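Local atomic coordinates of cytochrome c-552 (Thiobacillus ferrooxidans, PDB entry 1H1O), a protein that carries electrons in the periplasm as a high-potential cytochrome c with two hemes. Residues G37-Y42 and G129-R135; M43-K48 and I76-A80; L136-Y141 and A177-L183. All coordinates share one frame; numbering follows the deposited sequence.

How the interactions relate
Following the chain from its N terminus, residues 37-42 enter helix 40-51, whose next turns form one side of interaction 2. There 43-48 meets 76-80 on helix 73-85, closing a short loop within the first cytochrome c domain, beside its heme. Interaction 1 closes a much longer loop by joining 37-42 to 129-135 of the second domain, and the loop of interaction 2 lies wholly within it. The two contacts touch where Gln38 packs on Met43. Interaction 3 follows in series: 136-141 continues directly from 129-135 and meets 177-183, closing a mainly helical loop of the second domain. Interactions 1 and 3 share the second heme, whereas interactions 2 and 3 remain apart, one in each domain.

Interaction 1. Residues G37-Y42 and G129-R135; sequences GQHKSY and GAGPFPR. With HEM (protoporphyrin IX containing Fe), chain C.
Gln38 grips the backbone of Arg135 across the junction between the two cytochrome c domains of this diheme c4-type protein. Arg135 N donates to a lone pair of Gln38 OE1, in the carbonyl plane, at 2.7 Å, while Gln38 NE2 returns a nearly straight bond of 3.1 Å to Arg135 O. The bend at chi2 (50°) folds the amide into this position. OE1 also accepts from His39 N, which approaches tilted from the carbonyl plane, and the three bonds together fix the rotation of the amide. With an alanine here, the N-H and carbonyl of Arg135 would probably lose their mates across the domain boundary.

Packing is tight beside this pair. Pro134 CB sits over the centre of the Tyr42 ring, 3.4 Å from its centroid, in a CH-pi contact. The same proline packs on the second heme, its CD 3.4 Å from heme CAD. Pro134 O in turn accepts a bond from His123 ND1, the predicted axial ligand. His39 is closely packed too: Ala130 CA lies over one face of its ring, toward the rim, its CB lies 3.3 Å from Gly131 O, and its NE2 is hydrogen-bonded to Gln128 O.

Toward solvent the contact thins out along the type II' turn from Ala130 to Phe133. Ala130 and Pro132, both exposed, point their CB atoms away from residues 37-42, and Ser41 meets the turn at the margin. Back on the buried side, Tyr42 OH is hydrogen-bonded both to Arg156 NH2 and to a propionate of the second heme, at 3.0 Å from its O2A.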
loop_
_atom_site.group_PDB
_atom_site.type_symbol
_atom_site.label_atom_id
_atom_site.label_comp_id
_atom_site.label_asym_id
_atom_site.label_seq_id
_atom_site.Cartn_x
_atom_site.Cartn_y
_atom_site.Cartn_z
ATOM N N GLY A 37 -8.202 0.158 7.995
ATOM C CA GLY A 37 -8.021 -1.275 8.100
ATOM C C GLY A 37 -6.625 -1.806 7.853
ATOM O O GLY A 37 -6.410 -3.016 7.919
ATOM N N GLN A 38 -5.671 -0.926 7.559
ATOM C CA GLN A 38 -4.307 -1.379 7.331
ATOM C C GLN A 38 -3.852 -1.915 8.688
ATOM O O GLN A 38 -4.263 -1.401 9.731
ATOM C CB GLN A 38 -3.421 -0.218 6.884
ATOM C CG GLN A 38 -2.038 -0.634 6.386
ATOM C CD GLN A 38 -2.113 -1.757 5.350
ATOM O OE1 GLN A 38 -2.036 -2.935 5.695
ATOM N NE2 GLN A 38 -2.298 -1.389 4.079
ATOM N N HIS A 39 -3.019 -2.946 8.686
ATOM C CA HIS A 39 -2.568 -3.533 9.942
ATOM C C HIS A 39 -1.694 -2.590 10.758
ATOM O O HIS A 39 -0.866 -1.852 10.217
ATOM C CB HIS A 39 -1.846 -4.847 9.658
ATOM C CG HIS A 39 -2.662 -5.796 8.844
ATOM N ND1 HIS A 39 -3.888 -6.264 9.263
ATOM C CD2 HIS A 39 -2.466 -6.307 7.604
ATOM C CE1 HIS A 39 -4.416 -7.018 8.315
ATOM N NE2 HIS A 39 -3.573 -7.060 7.298
ATOM N N LYS A 40 -1.909 -2.615 12.070
ATOM C CA LYS A 40 -1.192 -1.762 13.004
ATOM C C LYS A 40 0.317 -1.782 12.802
ATOM O O LYS A 40 0.934 -0.752 12.538
ATOM C CB LYS A 40 -1.539 -2.162 14.446
ATOM C CG LYS A 40 -2.996 -1.881 14.828
ATOM C CD LYS A 40 -3.302 -2.221 16.288
ATOM C CE LYS A 40 -3.523 -3.717 16.505
ATOM N NZ LYS A 40 -4.776 -4.183 15.845
ATOM N N SER A 41 0.911 -2.959 12.929
ATOM C CA SER A 41 2.348 -3.092 12.768
ATOM C C SER A 41 2.814 -2.506 11.448
ATOM O O SER A 41 3.887 -1.922 11.374
ATOM C CB SER A 41 2.748 -4.560 12.838
ATOM O OG SER A 41 1.873 -5.323 12.023
ATOM N N TYR A 42 2.026 -2.668 10.398
ATOM C CA TYR A 42 2.449 -2.121 9.124
ATOM C C TYR A 42 2.447 -0.589 9.168
ATOM O O TYR A 42 3.455 0.057 8.841
ATOM C CB TYR A 42 1.541 -2.582 7.990
ATOM C CG TYR A 42 1.994 -1.994 6.678
ATOM C CD1 TYR A 42 3.108 -2.505 6.022
ATOM C CD2 TYR A 42 1.339 -0.899 6.114
ATOM C CE1 TYR A 42 3.560 -1.951 4.846
ATOM C CE2 TYR A 42 1.781 -0.337 4.925
ATOM C CZ TYR A 42 2.894 -0.871 4.296
ATOM O OH TYR A 42 3.339 -0.370 3.099
ATOM N N GLY A 129 -3.533 -9.171 3.787
ATOM C CA GLY A 129 -2.294 -8.950 4.497
ATOM C C GLY A 129 -2.359 -9.479 5.912
ATOM O O GLY A 129 -3.295 -10.178 6.279
ATOM N N ALA A 130 -1.351 -9.149 6.707
ATOM C CA ALA A 130 -1.285 -9.582 8.089
ATOM C C ALA A 130 -0.065 -8.946 8.723
ATOM O O ALA A 130 1.046 -9.066 8.207
ATOM C CB ALA A 130 -1.174 -11.110 8.165
ATOM N N GLY A 131 -0.283 -8.263 9.838
ATOM C CA GLY A 131 0.813 -7.632 10.542
ATOM C C GLY A 131 1.693 -6.779 9.648
ATOM O O GLY A 131 1.209 -5.847 8.998
ATOM N N PRO A 132 2.995 -7.097 9.578
ATOM C CA PRO A 132 3.954 -6.352 8.766
ATOM C C PRO A 132 3.714 -6.524 7.268
ATOM O O PRO A 132 4.291 -5.795 6.456
ATOM C CB PRO A 132 5.289 -6.905 9.239
ATOM C CG PRO A 132 4.960 -8.357 9.435
ATOM C CD PRO A 132 3.601 -8.336 10.105
ATOM N N PHE A 133 2.873 -7.491 6.906
ATOM C CA PHE A 133 2.535 -7.710 5.501
ATOM C C PHE A 133 1.245 -6.932 5.313
ATOM O O PHE A 133 0.198 -7.327 5.812
ATOM C CB PHE A 133 2.321 -9.197 5.202
ATOM C CG PHE A 133 3.544 -10.033 5.433
ATOM C CD1 PHE A 133 3.747 -10.672 6.653
ATOM C CD2 PHE A 133 4.528 -10.129 4.452
ATOM C CE1 PHE A 133 4.918 -11.396 6.897
ATOM C CE2 PHE A 133 5.698 -10.842 4.679
ATOM C CZ PHE A 133 5.896 -11.480 5.907
ATOM N N PRO A 134 1.311 -5.801 4.591
ATOM C CA PRO A 134 0.175 -4.922 4.330
ATOM C C PRO A 134 -0.984 -5.465 3.537
ATOM O O PRO A 134 -0.832 -6.307 2.648
ATOM C CB PRO A 134 0.823 -3.724 3.630
ATOM C CG PRO A 134 1.845 -4.362 2.841
ATOM C CD PRO A 134 2.478 -5.335 3.834
ATOM N N ARG A 135 -2.158 -4.957 3.886
ATOM C CA ARG A 135 -3.373 -5.311 3.191
ATOM C C ARG A 135 -3.202 -4.582 1.873
ATOM O O ARG A 135 -2.682 -3.468 1.842
ATOM C CB ARG A 135 -4.583 -4.746 3.923
ATOM C CG ARG A 135 -5.858 -4.835 3.127
ATOM C CD ARG A 135 -6.932 -3.952 3.716
ATOM N NE ARG A 135 -8.216 -4.142 3.043
ATOM C CZ ARG A 135 -9.179 -4.942 3.491
ATOM N NH1 ARG A 135 -9.007 -5.633 4.615
ATOM N NH2 ARG A 135 -10.318 -5.043 2.821
HETATM C CHA HEM C . 4.280 -4.410 0.387
HETATM C CHB HEM C . 2.671 -5.810 -3.899
HETATM C CHC HEM C . 4.466 -10.202 -3.055
HETATM C CHD HEM C . 6.010 -8.803 1.219
HETATM C C1A HEM C . 3.674 -4.396 -0.870
HETATM C C2A HEM C . 3.050 -3.241 -1.478
HETATM C C3A HEM C . 2.582 -3.622 -2.686
HETATM C C4A HEM C . 2.943 -5.032 -2.808
HETATM C CMA HEM C . 1.855 -2.823 -3.728
HETATM C CAA HEM C . 2.974 -1.894 -0.848
HETATM C CBA HEM C . 1.788 -1.732 0.092
HETATM C CGA HEM C . 1.591 -0.436 0.548
HETATM O O1A HEM C . 0.517 -0.254 1.191
HETATM O O2A HEM C . 2.393 0.488 0.375
HETATM C C1B HEM C . 3.033 -7.137 -4.029
HETATM C C2B HEM C . 2.766 -7.911 -5.213
HETATM C C3B HEM C . 3.306 -9.135 -4.977
HETATM C C4B HEM C . 3.851 -9.116 -3.653
HETATM C CMB HEM C . 2.055 -7.366 -6.432
HETATM C CAB HEM C . 3.389 -10.333 -5.856
HETATM C CBB HEM C . 4.002 -10.041 -7.262
HETATM C C1C HEM C . 5.026 -10.220 -1.824
HETATM C C2C HEM C . 5.673 -11.362 -1.226
HETATM C C3C HEM C . 6.119 -10.926 -0.023
HETATM C C4C HEM C . 5.729 -9.572 0.115
HETATM C CMC HEM C . 5.788 -12.711 -1.909
HETATM C CAC HEM C . 6.922 -11.666 1.070
HETATM C CBC HEM C . 8.218 -12.352 0.531
HETATM C C1D HEM C . 5.674 -7.473 1.385
HETATM C C2D HEM C . 6.015 -6.694 2.568
HETATM C C3D HEM C . 5.542 -5.471 2.329
HETATM C C4D HEM C . 4.894 -5.496 0.997
HETATM C CMD HEM C . 6.761 -7.230 3.753
HETATM C CAD HEM C . 5.621 -4.234 3.190
HETATM C CBD HEM C . 7.072 -3.587 3.062
HETATM C CGD HEM C . 7.366 -2.663 4.092
HETATM O O1D HEM C . 7.570 -3.071 5.290
HETATM O O2D HEM C . 7.438 -1.431 3.840
HETATM N NA HEM C . 3.604 -5.473 -1.681
HETATM N NB HEM C . 3.704 -7.883 -3.074
HETATM N NC HEM C . 5.063 -9.124 -0.978
HETATM N ND HEM C . 4.990 -6.722 0.444
HETATM FE FE HEM C . 4.327 -7.320 -1.315
#

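Interaction 2. Residues M43-K48 and I76-A80; sequences MEAQLK and ITALA. With HEM (protoporphyrin IX containing Fe), chain D.
Ile76 meets Glu44, Leu47 and Lys48 with two separate branches, set by a chi1 of -74° that turns CG2 anti to the backbone N and sends CG1 anti to the carbonyl carbon. CG2 presses on Glu44 CG at 3.5 Å and on Leu47 CB at 3.8 Å. The other branch runs on extended, so that CD1 reaches Lys48 CG at 3.6 Å, the two side chains crossing at about a right angle. Glu44 has an off-staggered chi1 of -147° and is extended beyond CG, which carries its carboxylate alongside Thr77. OE2 of Glu44 lies 3.2 Å from Thr77 OG1, but the pairing is uncertain, since the hydroxyl's one proton can also go to the backbone oxygen of Ser73, one turn earlier in its own helix.

At the other end of the contact the side chains are short. Met43 CB rests on Ala80 CB at 3.7 Å, and the small alanine lets the two backbones come close here. The axes of segments 43-48 and 76-80 approach to 8.9 Å and run at 137° to each other, a steeply inclined, broadly antiparallel pairing. The polar and charged ends of Glu44, Thr77 and Lys48 lie along the outer side.

The inner side belongs to the first heme. Leu47 CD2 touches heme CHB at 3.4 Å, and Leu79 CD1 meets the heme methyl CMB at the same distance, close to Cys16, a predicted covalent attachment point. Met43 brings its sulfur to the methyl CMA. Leucines and a methionine from two crossed helices thus flank one edge of the porphyrin, Leu47 and Met43 on opposite sides of its plane, an arrangement characteristic of the all-helical, heme-enclosing cytochrome c fold.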
loop_
_atom_site.group_PDB
_atom_site.type_symbol
_atom_site.label_atom_id
_atom_site.label_comp_id
_atom_site.label_asym_id
_atom_site.label_seq_id
_atom_site.Cartn_x
_atom_site.Cartn_y
_atom_site.Cartn_z
ATOM N N MET A 43 1.308 -0.026 9.566
ATOM C CA MET A 43 1.148 1.424 9.661
ATOM C C MET A 43 2.304 1.961 10.467
ATOM O O MET A 43 2.997 2.903 10.069
ATOM C CB MET A 43 -0.151 1.773 10.393
ATOM C CG MET A 43 -1.422 1.384 9.685
ATOM S SD MET A 43 -1.621 2.307 8.154
ATOM C CE MET A 43 -2.484 3.825 8.773
ATOM N N GLU A 44 2.503 1.334 11.616
ATOM C CA GLU A 44 3.542 1.723 12.544
ATOM C C GLU A 44 4.901 1.690 11.878
ATOM O O GLU A 44 5.683 2.631 12.009
ATOM C CB GLU A 44 3.525 0.779 13.734
ATOM C CG GLU A 44 3.916 1.400 15.050
ATOM C CD GLU A 44 3.858 0.390 16.174
ATOM O OE1 GLU A 44 4.819 -0.399 16.302
ATOM O OE2 GLU A 44 2.844 0.370 16.914
ATOM N N ALA A 45 5.188 0.599 11.164
ATOM C CA ALA A 45 6.477 0.475 10.489
ATOM C C ALA A 45 6.659 1.605 9.481
ATOM O O ALA A 45 7.715 2.235 9.439
ATOM C CB ALA A 45 6.581 -0.868 9.786
ATOM N N GLN A 46 5.632 1.873 8.678
ATOM C CA GLN A 46 5.736 2.935 7.685
ATOM C C GLN A 46 5.983 4.289 8.327
ATOM O O GLN A 46 6.929 4.984 7.977
ATOM C CB GLN A 46 4.485 2.990 6.816
ATOM C CG GLN A 46 4.264 1.729 6.017
ATOM C CD GLN A 46 5.563 1.104 5.540
ATOM O OE1 GLN A 46 5.877 -0.042 5.887
ATOM N NE2 GLN A 46 6.331 1.851 4.752
ATOM N N LEU A 47 5.144 4.660 9.283
ATOM C CA LEU A 47 5.314 5.940 9.955
ATOM C C LEU A 47 6.705 6.102 10.553
ATOM O O LEU A 47 7.281 7.189 10.495
ATOM C CB LEU A 47 4.254 6.117 11.033
ATOM C CG LEU A 47 2.872 6.417 10.452
ATOM C CD1 LEU A 47 1.842 6.338 11.569
ATOM C CD2 LEU A 47 2.871 7.794 9.762
ATOM N N LYS A 48 7.253 5.032 11.118
ATOM C CA LYS A 48 8.589 5.110 11.694
ATOM C C LYS A 48 9.626 5.220 10.577
ATOM O O LYS A 48 10.632 5.909 10.717
ATOM C CB LYS A 48 8.883 3.879 12.562
ATOM C CG LYS A 48 8.120 3.837 13.881
ATOM C CD LYS A 48 8.676 2.737 14.787
ATOM C CE LYS A 48 8.090 2.799 16.199
ATOM N NZ LYS A 48 8.566 1.647 17.035
ATOM N N ILE A 76 2.587 7.631 16.723
ATOM C CA ILE A 76 2.703 6.656 15.650
ATOM C C ILE A 76 1.796 5.492 15.991
ATOM O O ILE A 76 0.940 5.109 15.204
ATOM C CB ILE A 76 4.151 6.171 15.492
ATOM C CG1 ILE A 76 4.974 7.279 14.832
ATOM C CG2 ILE A 76 4.198 4.890 14.664
ATOM C CD1 ILE A 76 6.428 6.938 14.628
ATOM N N THR A 77 1.960 4.954 17.190
ATOM C CA THR A 77 1.137 3.834 17.627
ATOM C C THR A 77 -0.340 4.205 17.712
ATOM O O THR A 77 -1.217 3.427 17.329
ATOM C CB THR A 77 1.596 3.332 19.000
ATOM O OG1 THR A 77 2.964 2.911 18.913
ATOM C CG2 THR A 77 0.716 2.163 19.465
ATOM N N ALA A 78 -0.613 5.397 18.226
ATOM C CA ALA A 78 -1.990 5.851 18.361
ATOM C C ALA A 78 -2.654 5.892 16.993
ATOM O O ALA A 78 -3.761 5.387 16.800
ATOM C CB ALA A 78 -2.020 7.235 19.008
ATOM N N LEU A 79 -1.961 6.508 16.047
ATOM C CA LEU A 79 -2.465 6.633 14.691
ATOM C C LEU A 79 -2.614 5.270 14.039
ATOM O O LEU A 79 -3.660 4.957 13.458
ATOM C CB LEU A 79 -1.517 7.502 13.872
ATOM C CG LEU A 79 -1.456 8.955 14.345
ATOM C CD1 LEU A 79 -0.393 9.713 13.577
ATOM C CD2 LEU A 79 -2.828 9.586 14.153
ATOM N N ALA A 80 -1.565 4.462 14.136
ATOM C CA ALA A 80 -1.584 3.128 13.551
ATOM C C ALA A 80 -2.856 2.429 14.003
ATOM O O ALA A 80 -3.583 1.833 13.202
ATOM C CB ALA A 80 -0.363 2.344 14.010
HETATM C CHA HEM D . 1.457 7.277 2.875
HETATM C CHB HEM D . 0.281 7.791 7.501
HETATM C CHC HEM D . -0.561 12.472 6.726
HETATM C CHD HEM D . 0.490 11.949 2.119
HETATM C C1A HEM D . 1.213 6.985 4.219
HETATM C C2A HEM D . 1.394 5.694 4.849
HETATM C C3A HEM D . 1.056 5.839 6.161
HETATM C C4A HEM D . 0.674 7.228 6.312
HETATM C CMA HEM D . 1.062 4.828 7.279
HETATM C CAA HEM D . 1.876 4.445 4.151
HETATM C CBA HEM D . 0.716 3.544 3.669
HETATM C CGA HEM D . 1.112 2.373 2.980
HETATM O O1A HEM D . 0.160 1.720 2.423
HETATM O O2A HEM D . 2.293 1.977 2.892
HETATM C C1B HEM D . -0.050 9.119 7.684
HETATM C C2B HEM D . -0.412 9.668 8.969
HETATM C C3B HEM D . -0.623 10.999 8.764
HETATM C C4B HEM D . -0.422 11.236 7.345
HETATM C CMB HEM D . -0.488 8.850 10.245
HETATM C CAB HEM D . -0.984 12.076 9.756
HETATM C CBB HEM D . 0.063 12.299 10.883
HETATM C C1C HEM D . -0.364 12.744 5.407
HETATM C C2C HEM D . -0.511 14.046 4.803
HETATM C C3C HEM D . -0.198 13.875 3.493
HETATM C C4C HEM D . 0.116 12.504 3.313
HETATM C CMC HEM D . -0.920 15.274 5.571
HETATM C CAC HEM D . -0.149 14.908 2.354
HETATM C CBC HEM D . 0.795 16.113 2.644
HETATM C C1D HEM D . 0.843 10.624 1.909
HETATM C C2D HEM D . 1.270 10.108 0.624
HETATM C C3D HEM D . 1.564 8.814 0.849
HETATM C C4D HEM D . 1.283 8.529 2.256
HETATM C CMD HEM D . 1.366 10.933 -0.638
HETATM C CAD HEM D . 2.110 7.795 -0.092
HETATM C CBD HEM D . 3.677 8.177 -0.196
HETATM C CGD HEM D . 4.558 7.161 -0.593
HETATM O O1D HEM D . 4.391 6.622 -1.703
HETATM O O2D HEM D . 5.538 6.813 0.126
HETATM N NA HEM D . 0.775 7.906 5.115
HETATM N NB HEM D . -0.059 10.082 6.693
HETATM N NC HEM D . 0.020 11.803 4.469
HETATM N ND HEM D . 0.853 9.656 2.879
HETATM FE FE HEM D . 0.369 9.865 4.772
#

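Interaction 3. Residues L136-Y141 and A177-L183; sequences LAGQRY and AAYLSSL. With HEM (protoporphyrin IX containing Fe), chain C.
Leu136 and Leu180 meet through their inner carbons, Leu136 CB lying 3.5 Å from Leu180 CG. Leu136 also extends CD2 to the second heme, 3.5 Å from heme CBA, close to the predicted axial ligand His123. Next to them Gly138 N donates an almost straight bond (175°) of 2.8 Å to Leu180 O. That oxygen, near the end of the C-terminal helix, also accepts from Leu183 N, and the two donors arrive from opposite faces of its carbonyl plane. Ala137 CB touches Leu183 CB at 3.8 Å. Further along, Tyr141 CD1 packs on Ala177 CB at 3.5 Å, with CG anti to the backbone N (chi1 174°) carrying the ring toward the helix, and Ala178 N lies at the ring edge.

A type II turn from Leu136 to Gln139 shapes the loop. Gly138 occupies its third position with a phi of 94°, where a side chain would jam against the preceding carbonyl oxygen. Backbone bonds to Gly127 fix Leu136 and Ala137, His97 stacks on Tyr141, and Ile144 of helix 141-153 packs against Ala177 and Leu180. The C-terminal helix thereby backs a heme-lining loop, as in the cytochrome c fold.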
loop_
_atom_site.group_PDB
_atom_site.type_symbol
_atom_site.label_atom_id
_atom_site.label_comp_id
_atom_site.label_asym_id
_atom_site.label_seq_id
_atom_site.Cartn_x
_atom_site.Cartn_y
_atom_site.Cartn_z
ATOM N N LEU A 136 -3.608 -5.212 0.785
ATOM C CA LEU A 136 -3.519 -4.577 -0.511
ATOM C C LEU A 136 -4.938 -4.502 -1.050
ATOM O O LEU A 136 -5.241 -3.705 -1.940
ATOM C CB LEU A 136 -2.633 -5.402 -1.444
ATOM C CG LEU A 136 -1.188 -5.515 -0.961
ATOM C CD1 LEU A 136 -0.387 -6.352 -1.936
ATOM C CD2 LEU A 136 -0.590 -4.122 -0.842
ATOM N N ALA A 137 -5.801 -5.353 -0.509
ATOM C CA ALA A 137 -7.199 -5.395 -0.923
ATOM C C ALA A 137 -7.895 -4.052 -0.652
ATOM O O ALA A 137 -7.998 -3.614 0.491
ATOM C CB ALA A 137 -7.912 -6.505 -0.181
ATOM N N GLY A 138 -8.363 -3.396 -1.704
ATOM C CA GLY A 138 -9.049 -2.133 -1.513
ATOM C C GLY A 138 -8.144 -0.923 -1.637
ATOM O O GLY A 138 -8.613 0.211 -1.615
ATOM N N GLN A 139 -6.845 -1.161 -1.752
ATOM C CA GLN A 139 -5.899 -0.073 -1.894
ATOM C C GLN A 139 -6.138 0.591 -3.247
ATOM O O GLN A 139 -6.680 -0.029 -4.169
ATOM C CB GLN A 139 -4.470 -0.599 -1.807
ATOM C CG GLN A 139 -3.408 0.494 -1.740
ATOM C CD GLN A 139 -3.779 1.579 -0.743
ATOM O OE1 GLN A 139 -4.539 2.499 -1.062
ATOM N NE2 GLN A 139 -3.263 1.467 0.474
ATOM N N ARG A 140 -5.756 1.859 -3.356
ATOM C CA ARG A 140 -5.936 2.608 -4.598
ATOM C C ARG A 140 -5.074 2.028 -5.709
ATOM O O ARG A 140 -3.947 1.580 -5.487
ATOM C CB ARG A 140 -5.596 4.088 -4.391
ATOM C CG ARG A 140 -6.303 4.713 -3.196
ATOM C CD ARG A 140 -6.567 6.193 -3.408
ATOM N NE ARG A 140 -7.217 6.419 -4.702
ATOM C CZ ARG A 140 -7.644 7.604 -5.129
ATOM N NH1 ARG A 140 -7.490 8.680 -4.360
ATOM N NH2 ARG A 140 -8.215 7.712 -6.324
ATOM N N TYR A 141 -5.630 2.049 -6.907
ATOM C CA TYR A 141 -4.995 1.523 -8.100
ATOM C C TYR A 141 -3.638 2.172 -8.402
ATOM O O TYR A 141 -2.608 1.490 -8.532
ATOM C CB TYR A 141 -5.965 1.731 -9.250
ATOM C CG TYR A 141 -5.448 1.381 -10.605
ATOM C CD1 TYR A 141 -5.277 0.053 -10.987
ATOM C CD2 TYR A 141 -5.168 2.377 -11.525
ATOM C CE1 TYR A 141 -4.837 -0.271 -12.269
ATOM C CE2 TYR A 141 -4.728 2.069 -12.803
ATOM C CZ TYR A 141 -4.564 0.747 -13.169
ATOM O OH TYR A 141 -4.115 0.461 -14.431
ATOM N N ALA A 177 -2.725 -4.345 -9.722
ATOM C CA ALA A 177 -3.340 -3.164 -9.125
ATOM C C ALA A 177 -4.850 -3.157 -9.373
ATOM O O ALA A 177 -5.640 -2.937 -8.450
ATOM C CB ALA A 177 -2.708 -1.878 -9.688
ATOM N N ALA A 178 -5.245 -3.387 -10.623
ATOM C CA ALA A 178 -6.657 -3.407 -10.966
ATOM C C ALA A 178 -7.332 -4.399 -10.030
ATOM O O ALA A 178 -8.272 -4.057 -9.311
ATOM C CB ALA A 178 -6.844 -3.830 -12.414
ATOM N N TYR A 179 -6.824 -5.628 -10.009
ATOM C CA TYR A 179 -7.409 -6.644 -9.148
ATOM C C TYR A 179 -7.505 -6.213 -7.675
ATOM O O TYR A 179 -8.589 -6.164 -7.099
ATOM C CB TYR A 179 -6.618 -7.960 -9.267
ATOM C CG TYR A 179 -7.053 -9.010 -8.270
ATOM C CD1 TYR A 179 -6.204 -9.423 -7.243
ATOM C CD2 TYR A 179 -8.335 -9.554 -8.323
ATOM C CE1 TYR A 179 -6.619 -10.349 -6.290
ATOM C CE2 TYR A 179 -8.766 -10.485 -7.371
ATOM C CZ TYR A 179 -7.902 -10.874 -6.361
ATOM O OH TYR A 179 -8.330 -11.774 -5.413
ATOM N N LEU A 180 -6.372 -5.899 -7.067
ATOM C CA LEU A 180 -6.336 -5.505 -5.667
ATOM C C LEU A 180 -7.242 -4.331 -5.295
ATOM O O LEU A 180 -7.908 -4.356 -4.260
ATOM C CB LEU A 180 -4.891 -5.188 -5.257
ATOM C CG LEU A 180 -4.009 -6.262 -4.588
ATOM C CD1 LEU A 180 -4.665 -7.647 -4.615
ATOM C CD2 LEU A 180 -2.662 -6.289 -5.295
ATOM N N SER A 181 -7.264 -3.303 -6.133
ATOM C CA SER A 181 -8.076 -2.128 -5.847
ATOM C C SER A 181 -9.564 -2.387 -6.023
ATOM O O SER A 181 -10.398 -1.568 -5.631
ATOM C CB SER A 181 -7.651 -0.954 -6.738
ATOM O OG SER A 181 -7.945 -1.208 -8.094
ATOM N N SER A 182 -9.903 -3.527 -6.608
ATOM C CA SER A 182 -11.303 -3.840 -6.824
ATOM C C SER A 182 -11.871 -4.620 -5.656
ATOM O O SER A 182 -13.071 -4.820 -5.576
ATOM C CB SER A 182 -11.481 -4.653 -8.110
ATOM O OG SER A 182 -10.941 -5.958 -7.958
ATOM N N LEU A 183 -11.004 -5.064 -4.755
ATOM C CA LEU A 183 -11.439 -5.838 -3.600
ATOM C C LEU A 183 -11.917 -4.943 -2.469
ATOM O O LEU A 183 -11.740 -3.710 -2.571
ATOM C CB LEU A 183 -10.300 -6.725 -3.102
ATOM C CG LEU A 183 -9.968 -8.012 -3.865
ATOM C CD1 LEU A 183 -10.311 -7.891 -5.342
ATOM C CD2 LEU A 183 -8.493 -8.319 -3.672
ATOM O OXT LEU A 183 -12.461 -5.500 -1.492
HETATM C CHA HEM C . 4.280 -4.410 0.387
HETATM C CHB HEM C . 2.671 -5.810 -3.899
HETATM C CHC HEM C . 4.466 -10.202 -3.055
HETATM C CHD HEM C . 6.010 -8.803 1.219
HETATM C C1A HEM C . 3.674 -4.396 -0.870
HETATM C C2A HEM C . 3.050 -3.241 -1.478
HETATM C C3A HEM C . 2.582 -3.622 -2.686
HETATM C C4A HEM C . 2.943 -5.032 -2.808
HETATM C CMA HEM C . 1.855 -2.823 -3.728
HETATM C CAA HEM C . 2.974 -1.894 -0.848
HETATM C CBA HEM C . 1.788 -1.732 0.092
HETATM C CGA HEM C . 1.591 -0.436 0.548
HETATM O O1A HEM C . 0.517 -0.254 1.191
HETATM O O2A HEM C . 2.393 0.488 0.375
HETATM C C1B HEM C . 3.033 -7.137 -4.029
HETATM C C2B HEM C . 2.766 -7.911 -5.213
HETATM C C3B HEM C . 3.306 -9.135 -4.977
HETATM C C4B HEM C . 3.851 -9.116 -3.653
HETATM C CMB HEM C . 2.055 -7.366 -6.432
HETATM C CAB HEM C . 3.389 -10.333 -5.856
HETATM C CBB HEM C . 4.002 -10.041 -7.262
HETATM C C1C HEM C . 5.026 -10.220 -1.824
HETATM C C2C HEM C . 5.673 -11.362 -1.226
HETATM C C3C HEM C . 6.119 -10.926 -0.023
HETATM C C4C HEM C . 5.729 -9.572 0.115
HETATM C CMC HEM C . 5.788 -12.711 -1.909
HETATM C CAC HEM C . 6.922 -11.666 1.070
HETATM C CBC HEM C . 8.218 -12.352 0.531
HETATM C C1D HEM C . 5.674 -7.473 1.385
HETATM C C2D HEM C . 6.015 -6.694 2.568
HETATM C C3D HEM C . 5.542 -5.471 2.329
HETATM C C4D HEM C . 4.894 -5.496 0.997
HETATM C CMD HEM C . 6.761 -7.230 3.753
HETATM C CAD HEM C . 5.621 -4.234 3.190
HETATM C CBD HEM C . 7.072 -3.587 3.062
HETATM C CGD HEM C . 7.366 -2.663 4.092
HETATM O O1D HEM C . 7.570 -3.071 5.290
HETATM O O2D HEM C . 7.438 -1.431 3.840
HETATM N NA HEM C . 3.604 -5.473 -1.681
HETATM N NB HEM C . 3.704 -7.883 -3.074
HETATM N NC HEM C . 5.063 -9.124 -0.978
HETATM N ND HEM C . 4.990 -6.722 0.444
HETATM FE FE HEM C . 4.327 -7.320 -1.315
#